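Local coordinates for conserved exported protein (Bacteroides fragilis, PDB 3CLW), which is of unknown function but probably hydrolyses O-glycosyl bonds, as family 30 glycoside hydrolases do, at residues A[10-15]-A[436-441]; A[209-214]-A[262-267]. All blocks are in the same frame, centred on the assembly; numbering follows the deposited sequence.

Contact 1 (A[10-15]-A[436-441]); sequences IDKQTV and KEVVTV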
ATOM      1  N   ILE A  10      19.464 -18.837   8.508  1.00 52.95           N
ATOM      2  CA  ILE A  10      18.449 -18.040   9.161  1.00 51.94           C
ATOM      3  C   ILE A  10      18.838 -17.861  10.623  1.00 51.80           C
ATOM      4  O   ILE A  10      19.147 -18.831  11.317  1.00 52.23           O
ATOM      5  CB  ILE A  10      17.083 -18.735   9.034  1.00 52.14           C
ATOM      6  CG1 ILE A  10      16.671 -18.773   7.547  1.00 51.68           C
ATOM      7  CG2 ILE A  10      16.022 -18.073   9.954  1.00 52.45           C
ATOM      8  CD1 ILE A  10      15.258 -19.257   7.276  1.00 50.87           C
ATOM      9  N   ASP A  11      18.810 -16.622  11.094  1.00 51.03           N
ATOM     10  CA  ASP A  11      19.179 -16.333  12.470  1.00 50.33           C
ATOM     11  C   ASP A  11      18.013 -15.697  13.268  1.00 49.91           C
ATOM     12  O   ASP A  11      17.761 -14.495  13.207  1.00 49.23           O
ATOM     13  CB  ASP A  11      20.463 -15.491  12.471  1.00 50.31           C
ATOM     14  CG  ASP A  11      20.947 -15.127  13.860  1.00 50.27           C
ATOM     15  OD1 ASP A  11      20.540 -15.781  14.870  1.00 50.77           O
ATOM     16  OD2 ASP A  11      21.739 -14.164  13.920  1.00 48.34           O
ATOM     17  N   LYS A  12      17.303 -16.543  14.004  1.00 49.73           N
ATOM     18  CA  LYS A  12      16.171 -16.124  14.839  1.00 50.51           C
ATOM     19  C   LYS A  12      16.534 -15.124  15.948  1.00 51.28           C
ATOM     20  O   LYS A  12      15.652 -14.499  16.539  1.00 51.23           O
ATOM     21  CB  LYS A  12      15.476 -17.348  15.449  1.00 50.30           C
ATOM     22  CG  LYS A  12      14.937 -18.356  14.424  1.00 50.21           C
ATOM     23  CD  LYS A  12      14.273 -19.542  15.119  1.00 50.70           C
ATOM     24  CE  LYS A  12      13.806 -20.600  14.108  1.00 51.55           C
ATOM     25  NZ  LYS A  12      13.261 -21.848  14.753  1.00 50.85           N
ATOM     26  N   GLN A  13      17.829 -14.990  16.234  1.00 52.24           N
ATOM     27  CA  GLN A  13      18.303 -14.089  17.270  1.00 53.28           C
ATOM     28  C   GLN A  13      18.541 -12.660  16.797  1.00 52.44           C
ATOM     29  O   GLN A  13      18.621 -11.747  17.614  1.00 53.06           O
ATOM     30  CB  GLN A  13      19.570 -14.635  17.914  1.00 53.89           C
ATOM     31  CG  GLN A  13      19.402 -14.898  19.376  1.00 58.34           C
ATOM     32  CD  GLN A  13      18.844 -16.266  19.676  1.00 62.90           C
ATOM     33  OE1 GLN A  13      17.692 -16.574  19.360  1.00 65.65           O
ATOM     34  NE2 GLN A  13      19.661 -17.101  20.326  1.00 65.91           N
ATOM     35  N   THR A  14      18.657 -12.475  15.487  1.00 51.04           N
ATOM     36  CA  THR A  14      18.817 -11.149  14.903  1.00 49.98           C
ATOM     37  C   THR A  14      17.476 -10.709  14.322  1.00 49.21           C
ATOM     38  O   THR A  14      17.056 -11.207  13.293  1.00 49.74           O
ATOM     39  CB  THR A  14      19.901 -11.175  13.840  1.00 49.89           C
ATOM     40  OG1 THR A  14      21.097 -11.719  14.419  1.00 51.43           O
ATOM     41  CG2 THR A  14      20.185  -9.792  13.303  1.00 49.74           C
ATOM     42  N   VAL A  15      16.808  -9.803  15.021  1.00 47.93           N
ATOM     43  CA  VAL A  15      15.448  -9.382  14.724  1.00 47.15           C
ATOM     44  C   VAL A  15      15.427  -7.945  14.163  1.00 46.74           C
ATOM     45  O   VAL A  15      16.102  -7.062  14.685  1.00 46.98           O
ATOM     46  CB  VAL A  15      14.565  -9.483  15.993  1.00 47.00           C
ATOM     47  CG1 VAL A  15      13.122  -9.143  15.684  1.00 46.98           C
ATOM     48  CG2 VAL A  15      14.635 -10.888  16.588  1.00 46.81           C
ATOM     49  N   LYS A 436       6.426 -19.409  15.710  1.00 48.82           N
ATOM     50  CA  LYS A 436       5.798 -20.720  15.474  1.00 50.11           C
ATOM     51  C   LYS A 436       6.071 -21.210  14.051  1.00 49.85           C
ATOM     52  O   LYS A 436       6.207 -22.408  13.832  1.00 50.39           O
ATOM     53  CB  LYS A 436       4.275 -20.677  15.696  1.00 50.27           C
ATOM     54  CG  LYS A 436       3.805 -20.388  17.121  1.00 53.76           C
ATOM     55  CD  LYS A 436       2.421 -19.739  17.075  1.00 59.75           C
ATOM     56  CE  LYS A 436       2.287 -18.580  18.087  1.00 63.45           C
ATOM     57  NZ  LYS A 436       1.658 -18.995  19.402  1.00 65.36           N
ATOM     58  N   GLU A 437       6.090 -20.272  13.103  1.00 49.05           N
ATOM     59  CA  GLU A 437       6.408 -20.496  11.695  1.00 48.41           C
ATOM     60  C   GLU A 437       7.596 -19.627  11.353  1.00 46.62           C
ATOM     61  O   GLU A 437       7.689 -18.501  11.850  1.00 46.35           O
ATOM     62  CB  GLU A 437       5.248 -20.018  10.795  1.00 48.27           C
ATOM     63  CG  GLU A 437       4.364 -21.137  10.255  1.00 50.97           C
ATOM     64  CD  GLU A 437       3.177 -20.657   9.394  1.00 51.14           C
ATOM     65  OE1 GLU A 437       2.147 -21.362   9.390  1.00 55.58           O
ATOM     66  OE2 GLU A 437       3.263 -19.617   8.693  1.00 55.60           O
ATOM     67  N   VAL A 438       8.475 -20.118  10.483  1.00 44.71           N
ATOM     68  CA  VAL A 438       9.453 -19.257   9.841  1.00 43.50           C
ATOM     69  C   VAL A 438       9.138 -19.245   8.340  1.00 43.05           C
ATOM     70  O   VAL A 438       9.060 -20.303   7.703  1.00 42.26           O
ATOM     71  CB  VAL A 438      10.920 -19.656  10.167  1.00 43.74           C
ATOM     72  CG1 VAL A 438      11.934 -18.729   9.464  1.00 43.97           C
ATOM     73  CG2 VAL A 438      11.153 -19.597  11.661  1.00 43.69           C
ATOM     74  N   VAL A 439       8.937 -18.026   7.812  1.00 41.55           N
ATOM     75  CA  VAL A 439       8.515 -17.773   6.446  1.00 39.82           C
ATOM     76  C   VAL A 439       9.659 -17.127   5.677  1.00 39.87           C
ATOM     77  O   VAL A 439      10.179 -16.093   6.071  1.00 40.68           O
ATOM     78  CB  VAL A 439       7.266 -16.816   6.415  1.00 40.42           C
ATOM     79  CG1 VAL A 439       6.910 -16.384   4.977  1.00 38.03           C
ATOM     80  CG2 VAL A 439       6.060 -17.439   7.148  1.00 38.31           C
ATOM     81  N   THR A 440      10.059 -17.744   4.584  1.00 39.04           N
ATOM     82  CA  THR A 440      11.133 -17.223   3.764  1.00 39.03           C
ATOM     83  C   THR A 440      10.630 -16.996   2.325  1.00 38.97           C
ATOM     84  O   THR A 440       9.941 -17.838   1.751  1.00 38.92           O
ATOM     85  CB  THR A 440      12.338 -18.184   3.826  1.00 38.84           C
ATOM     86  OG1 THR A 440      12.734 -18.325   5.201  1.00 40.02           O
ATOM     87  CG2 THR A 440      13.488 -17.662   3.045  1.00 38.26           C
ATOM     88  N   VAL A 441      10.937 -15.839   1.765  1.00 39.16           N
ATOM     89  CA  VAL A 441      10.473 -15.529   0.422  1.00 39.40           C
ATOM     90  C   VAL A 441      11.683 -15.215  -0.422  1.00 39.89           C
ATOM     91  O   VAL A 441      12.433 -14.288  -0.116  1.00 40.58           O
ATOM     92  CB  VAL A 441       9.457 -14.342   0.395  1.00 39.33           C
ATOM     93  CG1 VAL A 441       8.953 -14.085  -1.011  1.00 38.67           C
ATOM     94  CG2 VAL A 441       8.283 -14.595   1.325  1.00 39.06           C
TER

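Contact 2 (A[209-214]-A[262-267]); sequences RMVEEL and YSVLKF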
ATOM      1  N   ARG A 209      -0.331  21.322  10.854  1.00 34.93           N
ATOM      2  CA  ARG A 209      -1.627  21.742  11.369  1.00 37.22           C
ATOM      3  C   ARG A 209      -2.648  20.624  11.328  1.00 36.54           C
ATOM      4  O   ARG A 209      -3.393  20.456  12.282  1.00 37.70           O
ATOM      5  CB  ARG A 209      -2.195  22.970  10.635  1.00 37.12           C
ATOM      6  CG  ARG A 209      -1.597  24.289  11.039  1.00 40.27           C
ATOM      7  CD  ARG A 209      -2.446  25.472  10.548  1.00 40.34           C
ATOM      8  NE  ARG A 209      -3.656  25.718  11.358  1.00 43.47           N
ATOM      9  CZ  ARG A 209      -4.641  26.548  10.996  1.00 43.75           C
ATOM     10  NH1 ARG A 209      -4.599  27.206   9.836  1.00 42.47           N
ATOM     11  NH2 ARG A 209      -5.674  26.728  11.793  1.00 44.51           N
ATOM     12  N   MET A 210      -2.688  19.865  10.223  1.00 36.13           N
ATOM     13  CA  MET A 210      -3.606  18.762  10.115  1.00 34.64           C
ATOM     14  C   MET A 210      -3.306  17.749  11.216  1.00 34.78           C
ATOM     15  O   MET A 210      -4.210  17.279  11.897  1.00 34.42           O
ATOM     16  CB  MET A 210      -3.587  18.151   8.706  1.00 34.99           C
ATOM     17  CG  MET A 210      -4.531  18.883   7.663  1.00 34.42           C
ATOM     18  SD  MET A 210      -6.185  19.348   8.289  1.00 30.30           S
ATOM     19  CE  MET A 210      -6.718  17.716   8.876  1.00 31.60           C
ATOM     20  N   VAL A 211      -2.032  17.453  11.442  1.00 35.21           N
ATOM     21  CA  VAL A 211      -1.683  16.547  12.536  1.00 35.46           C
ATOM     22  C   VAL A 211      -2.159  17.101  13.889  1.00 35.35           C
ATOM     23  O   VAL A 211      -2.794  16.407  14.663  1.00 35.03           O
ATOM     24  CB  VAL A 211      -0.182  16.208  12.562  1.00 35.39           C
ATOM     25  CG1 VAL A 211       0.150  15.370  13.792  1.00 35.22           C
ATOM     26  CG2 VAL A 211       0.196  15.454  11.304  1.00 36.46           C
ATOM     27  N   GLU A 212      -1.888  18.374  14.126  1.00 36.13           N
ATOM     28  CA  GLU A 212      -2.243  19.022  15.363  1.00 36.82           C
ATOM     29  C   GLU A 212      -3.754  18.962  15.582  1.00 36.04           C
ATOM     30  O   GLU A 212      -4.215  18.560  16.660  1.00 36.26           O
ATOM     31  CB  GLU A 212      -1.728  20.468  15.326  1.00 36.30           C
ATOM     32  CG  GLU A 212      -2.137  21.366  16.474  1.00 37.99           C
ATOM     33  CD  GLU A 212      -1.396  22.734  16.396  1.00 40.65           C
ATOM     34  OE1 GLU A 212      -1.468  23.443  15.341  1.00 41.98           O
ATOM     35  OE2 GLU A 212      -0.700  23.063  17.382  1.00 45.67           O
ATOM     36  N   GLU A 213      -4.526  19.338  14.563  1.00 35.56           N
ATOM     37  CA  GLU A 213      -5.983  19.328  14.697  1.00 35.41           C
ATOM     38  C   GLU A 213      -6.585  17.910  14.817  1.00 35.20           C
ATOM     39  O   GLU A 213      -7.523  17.674  15.614  1.00 34.90           O
ATOM     40  CB  GLU A 213      -6.635  20.118  13.556  1.00 35.66           C
ATOM     41  CG  GLU A 213      -6.270  21.598  13.528  1.00 37.85           C
ATOM     42  CD  GLU A 213      -6.610  22.360  14.818  1.00 40.59           C
ATOM     43  OE1 GLU A 213      -7.579  22.025  15.532  1.00 42.56           O
ATOM     44  OE2 GLU A 213      -5.895  23.339  15.116  1.00 46.32           O
ATOM     45  N   LEU A 214      -6.061  16.971  14.030  1.00 34.50           N
ATOM     46  CA  LEU A 214      -6.510  15.563  14.141  1.00 34.06           C
ATOM     47  C   LEU A 214      -6.200  15.023  15.528  1.00 33.97           C
ATOM     48  O   LEU A 214      -7.027  14.392  16.146  1.00 34.94           O
ATOM     49  CB  LEU A 214      -5.851  14.687  13.079  1.00 32.68           C
ATOM     50  CG  LEU A 214      -6.592  14.667  11.746  1.00 33.06           C
ATOM     51  CD1 LEU A 214      -5.633  14.188  10.682  1.00 30.19           C
ATOM     52  CD2 LEU A 214      -7.853  13.760  11.851  1.00 30.96           C
ATOM     53  N   TYR A 262       9.071  21.299  11.951  1.00 43.69           N
ATOM     54  CA  TYR A 262       7.683  20.922  12.018  1.00 42.44           C
ATOM     55  C   TYR A 262       7.565  19.544  12.624  1.00 41.73           C
ATOM     56  O   TYR A 262       6.829  18.699  12.114  1.00 41.86           O
ATOM     57  CB  TYR A 262       7.087  20.934  10.627  1.00 42.00           C
ATOM     58  CG  TYR A 262       7.128  22.260   9.936  1.00 41.15           C
ATOM     59  CD1 TYR A 262       6.186  23.236  10.219  1.00 40.88           C
ATOM     60  CD2 TYR A 262       8.101  22.533   8.969  1.00 43.30           C
ATOM     61  CE1 TYR A 262       6.212  24.461   9.569  1.00 40.41           C
ATOM     62  CE2 TYR A 262       8.125  23.756   8.297  1.00 42.69           C
ATOM     63  CZ  TYR A 262       7.171  24.707   8.621  1.00 41.14           C
ATOM     64  OH  TYR A 262       7.167  25.906   7.983  1.00 42.62           O
ATOM     65  N   SER A 263       8.316  19.316  13.693  1.00 40.43           N
ATOM     66  CA  SER A 263       8.322  18.026  14.367  1.00 39.91           C
ATOM     67  C   SER A 263       6.924  17.698  14.881  1.00 39.85           C
ATOM     68  O   SER A 263       6.304  18.524  15.560  1.00 38.80           O
ATOM     69  CB  SER A 263       9.340  17.984  15.519  1.00 39.60           C
ATOM     70  OG  SER A 263       9.419  16.679  16.088  1.00 36.85           O
ATOM     71  N   VAL A 264       6.442  16.493  14.542  1.00 40.16           N
ATOM     72  CA  VAL A 264       5.107  16.029  14.962  1.00 39.19           C
ATOM     73  C   VAL A 264       5.194  14.954  16.039  1.00 39.64           C
ATOM     74  O   VAL A 264       4.178  14.478  16.543  1.00 39.70           O
ATOM     75  CB  VAL A 264       4.274  15.529  13.749  1.00 40.01           C
ATOM     76  CG1 VAL A 264       3.954  16.691  12.822  1.00 38.65           C
ATOM     77  CG2 VAL A 264       4.991  14.392  12.972  1.00 38.27           C
ATOM     78  N   LEU A 265       6.420  14.603  16.416  1.00 39.69           N
ATOM     79  CA  LEU A 265       6.700  13.468  17.304  1.00 39.50           C
ATOM     80  C   LEU A 265       5.976  13.577  18.644  1.00 39.63           C
ATOM     81  O   LEU A 265       5.587  12.572  19.220  1.00 39.35           O
ATOM     82  CB  LEU A 265       8.222  13.303  17.519  1.00 40.03           C
ATOM     83  CG  LEU A 265       9.124  12.856  16.340  1.00 40.08           C
ATOM     84  CD1 LEU A 265      10.581  12.731  16.812  1.00 38.71           C
ATOM     85  CD2 LEU A 265       8.656  11.535  15.650  1.00 39.18           C
ATOM     86  N   LYS A 266       5.759  14.809  19.092  1.00 39.71           N
ATOM     87  CA  LYS A 266       5.095  15.126  20.353  1.00 40.34           C
ATOM     88  C   LYS A 266       3.607  14.788  20.413  1.00 39.80           C
ATOM     89  O   LYS A 266       3.038  14.666  21.502  1.00 39.77           O
ATOM     90  CB  LYS A 266       5.252  16.620  20.637  1.00 41.09           C
ATOM     91  CG  LYS A 266       4.605  17.540  19.571  1.00 42.72           C
ATOM     92  CD  LYS A 266       5.115  18.982  19.723  1.00 42.07           C
ATOM     93  CE  LYS A 266       4.424  19.926  18.742  1.00 44.41           C
ATOM     94  NZ  LYS A 266       4.946  21.342  18.756  1.00 44.56           N
ATOM     95  N   PHE A 267       2.953  14.702  19.255  1.00 39.27           N
ATOM     96  CA  PHE A 267       1.520  14.479  19.229  1.00 37.91           C
ATOM     97  C   PHE A 267       1.190  13.051  19.631  1.00 37.97           C
ATOM     98  O   PHE A 267       1.680  12.100  19.036  1.00 37.76           O
ATOM     99  CB  PHE A 267       0.943  14.866  17.883  1.00 37.41           C
ATOM    100  CG  PHE A 267       1.004  16.353  17.611  1.00 37.22           C
ATOM    101  CD1 PHE A 267       0.202  17.248  18.333  1.00 36.81           C
ATOM    102  CD2 PHE A 267       1.883  16.864  16.674  1.00 34.57           C
ATOM    103  CE1 PHE A 267       0.268  18.631  18.093  1.00 33.63           C
ATOM    104  CE2 PHE A 267       1.938  18.244  16.426  1.00 33.88           C
ATOM    105  CZ  PHE A 267       1.127  19.115  17.133  1.00 33.74           C
TER

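Contact 1 (A[10-15]-A[436-441])
I10 and V438 meet tip to tip because their first torsions aim a branch of each across the gap: I10 CG1 stands anti to the carbonyl carbon (chi1 -65°) and carries CD1 outward, while V438 CG1 stands anti to its own backbone N. The two ends, I10 CD1 and V438 CG1, lie 4.0 Å apart, a plain apolar contact. The same methyl, I10 CD1, also comes within 3.4 Å of T440 OG1, a hydroxyl whose hydrogen-bond partner is S431. The K12 chain, extended beyond CG, crosses V438 obliquely, with K12 CE 3.7 Å from V438 CG2, while NZ continues to a weak, long ion pair with D457. No hydrogen bond links 10-15 to 436-441, and the nearest CA atoms, those of K12 and V438, are 8.9 Å apart; side chains alone make this contact. Past I10 the chain bends through a type I turn from D11 to T14, where D11 OD1 accepts from Q13 N at 3.1 Å, an Asx turn. The contact thus packs N-terminal strand 6-25 on strand 438-444 of the largely antiparallel C-terminal strands, between 427-433 and 490-495, and I412 of strand 408-414 touches both I10 and T440.

Contact 2 (A[209-214]-A[262-267])
F267 packs against two consecutive residues of helix 204-221, V211 and E212. The backbone carbon E212 CA sits over one face of the ring, 4.1 Å from the F267 centroid and 27° off the ring normal, which meets the geometry of a CH-pi contact. E212 CB follows at 3.6 Å from F267 CZ, so the start of the glutamate side chain, rather than its carboxylate, does the touching. V211 CG1, placed anti to its backbone N (chi1 175°), approaches the ring obliquely, 3.7 Å from F267 CD2. V211 CG1 to V264 CB is 4.1 Å, so one methyl touches both loop side chains, which lie side by side against it.

One shell out, a type I turn from V264 to F267 brings both loop side chains to the helix, and its backbone bond, F267 N to V264 O, measures 3.0 Å. On the face of the F267 ring opposite E212 CA, K266 CG lies 4.0 Å above the plane, offset toward the rim. The ammonium group of K266 is hydrogen-bonded to Y208 OH, and the Y208 ring meets F267 edge-to-face. K266 NZ and E212 OE2 remain 6.1 Å apart, not a salt bridge.

With no hydrogen bond between 209-214 and 262-267, the join rests on aliphatic and CH-pi packing. V264 is backed by M255 and F256 of helix 251-256, and M210 packs on helix 157-173. Helix 204-221, followed by strand 226-232, is consistent with an outer helix of the TIM-barrel-clan fold, packed here against the loop before parallel strand 270-276.

Overall arrangement
From the N terminus the chain enters strand 6-25, and contact 1 joins its early part to strand 438-444, closing a loop of 420 residues. Contact 2 is nested within that loop: helix 204-221 meets the segment before strand 270-276 after 47 intervening residues. The parallel strand series from 68-71 through 353-356, with its intervening helices, fits the TIM-barrel clan of the family, and contact 2 ties an outer helix of this part to a connecting loop. Contact 1 instead brings the N-terminal strand to the C-terminal group of largely antiparallel strands. The two centres are 36 Å apart and their nearest atoms about 20 Å, so they do not touch.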